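Local coordinates for neurotrypsin (Mus musculus, PDB 6H8M), which is a secreted, multidomain serine protease with a role in neuronal plasticity, its proteolytic action possibly serving structural reorganisation linked to learning and memory, at residues G17-F22 with A101-D106. Sequence-based numbering, arbitrary orientation.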
# COMPACT_ATOMS: atom_id res chain seq x y z
N GLY A 17 -8.57 -1.74 -2.53
CA GLY A 17 -8.18 -1.01 -3.72
C GLY A 17 -6.67 -0.79 -3.78
O GLY A 17 -5.92 -1.29 -2.90
N ARG A 18 -6.24 -0.01 -4.78
CA ARG A 18 -4.81 0.36 -4.92
C ARG A 18 -4.49 1.41 -3.84
O ARG A 18 -5.28 2.36 -3.69
CB ARG A 18 -4.55 0.94 -6.32
CG ARG A 18 -3.11 1.37 -6.56
CD ARG A 18 -2.91 1.96 -7.94
NE ARG A 18 -3.73 3.15 -8.15
CZ ARG A 18 -4.96 3.13 -8.65
NH1 ARG A 18 -5.52 1.99 -8.98
NH2 ARG A 18 -5.62 4.26 -8.81
N VAL A 19 -3.37 1.24 -3.14
CA VAL A 19 -2.94 2.16 -2.05
C VAL A 19 -2.37 3.43 -2.64
O VAL A 19 -1.50 3.35 -3.51
CB VAL A 19 -1.89 1.50 -1.14
CG1 VAL A 19 -1.61 2.51 -0.02
CG2 VAL A 19 -2.43 0.19 -0.58
N GLU A 20 -2.93 4.60 -2.27
CA GLU A 20 -2.34 5.86 -2.63
C GLU A 20 -1.97 6.60 -1.35
O GLU A 20 -2.70 6.56 -0.34
CB GLU A 20 -3.25 6.65 -3.58
CG GLU A 20 -3.41 5.88 -4.91
CD GLU A 20 -4.00 6.55 -6.10
OE1 GLU A 20 -3.82 6.01 -7.23
OE2 GLU A 20 -4.63 7.59 -5.88
N VAL A 21 -0.85 7.32 -1.42
CA VAL A 21 -0.36 8.03 -0.27
C VAL A 21 -0.00 9.45 -0.70
O VAL A 21 0.39 9.68 -1.85
CB VAL A 21 0.85 7.34 0.34
CG1 VAL A 21 0.56 5.89 0.62
CG2 VAL A 21 2.05 7.41 -0.61
N PHE A 22 -0.19 10.42 0.21
CA PHE A 22 -0.02 11.81 -0.13
C PHE A 22 1.28 12.31 0.51
O PHE A 22 1.42 12.31 1.72
CB PHE A 22 -1.18 12.67 0.40
CG PHE A 22 -1.15 14.10 -0.09
CD1 PHE A 22 -1.66 14.40 -1.34
CD2 PHE A 22 -0.53 15.12 0.64
CE1 PHE A 22 -1.64 15.70 -1.81
CE2 PHE A 22 -0.50 16.43 0.16
CZ PHE A 22 -1.05 16.71 -1.07
N ALA A 101 0.92 -1.38 -5.61
CA ALA A 101 0.44 -2.25 -4.54
C ALA A 101 -1.00 -1.91 -4.17
O ALA A 101 -1.42 -0.73 -4.28
CB ALA A 101 1.36 -2.01 -3.34
N GLY A 102 -1.65 -2.90 -3.58
CA GLY A 102 -3.03 -2.80 -3.16
C GLY A 102 -3.30 -3.65 -1.96
O GLY A 102 -2.43 -4.44 -1.57
N VAL A 103 -4.54 -3.60 -1.43
CA VAL A 103 -4.95 -4.33 -0.27
C VAL A 103 -6.43 -4.72 -0.39
O VAL A 103 -7.16 -4.02 -1.09
CB VAL A 103 -4.76 -3.52 1.02
CG1 VAL A 103 -3.30 -3.07 1.17
CG2 VAL A 103 -5.68 -2.33 1.10
N ILE A 104 -6.81 -5.73 0.41
CA ILE A 104 -8.14 -5.98 0.85
C ILE A 104 -8.19 -6.00 2.36
O ILE A 104 -7.56 -6.85 2.95
CB ILE A 104 -8.67 -7.30 0.29
CG1 ILE A 104 -8.64 -7.30 -1.22
CG2 ILE A 104 -10.10 -7.55 0.82
CD1 ILE A 104 -8.90 -8.64 -1.78
N CYS A 105 -8.95 -5.08 2.97
CA CYS A 105 -9.13 -5.04 4.40
C CYS A 105 -10.39 -5.81 4.82
O CYS A 105 -11.32 -5.91 4.06
CB CYS A 105 -9.26 -3.61 4.89
SG CYS A 105 -7.97 -2.46 4.32
N ASP A 106 -10.34 -6.40 6.03
CA ASP A 106 -11.44 -7.18 6.57
C ASP A 106 -11.80 -8.29 5.58
O ASP A 106 -12.97 -8.51 5.23
CB ASP A 106 -12.63 -6.30 6.95
CG ASP A 106 -12.41 -5.49 8.23
OD1 ASP A 106 -11.26 -5.51 8.79
OD2 ASP A 106 -13.35 -4.80 8.60
O HOH W 1 0.00 1.65 -4.93
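Gly17 and Val103 form an antiparallel hydrogen-bonded pair where the two sheets of this scavenger receptor cysteine-rich (SRCR) domain, the third in neurotrypsin, meet in its buried interior. Gly17 N donates to Val103 O (3.0 Å), nearly in line with the carbonyl bond, and Val103 N returns a bond to Gly17 O (3.1 Å). Gly17 adopts backbone angles suited to glycine, and the chain bends sharply there, leaving strand 18-22 at 109° to strand 102-105. The CA atoms of Arg18 and Gly102, a non-hydrogen-bonded pair, approach to 4.0 Å. Arg18 CG, anti to the backbone N (chi1 179°), passes 3.5 Å from Ala101 O; a bend at chi3 (60°) then brings the guanidinium along its own strand, where NE and NH2 both donate to Glu20 OE1 in a salt bridge, reaching it from one face of the carboxylate. Arg18 also bridges to Asp10, and Glu20 to Arg7, both on strand 6-10. With an alanine here the guanidinium is gone, which would probably leave Asp10 without this cation and Glu20 more dependent on Arg7. Val19 points toward segment 101-106 and packs on Ile43 of helix 37-46; Val103 meets the same helix at Ala40 and Cys44, the latter disulfide-bonded to Cys105. The two valines cross at about a right angle, Val19 CG2 3.8 Å from Val103 CG1. Ala101 O accepts from Val19 N (3.0 Å), and a water bridges Ala101 O and Val19 O, its oxygen 2.7 Å from the latter.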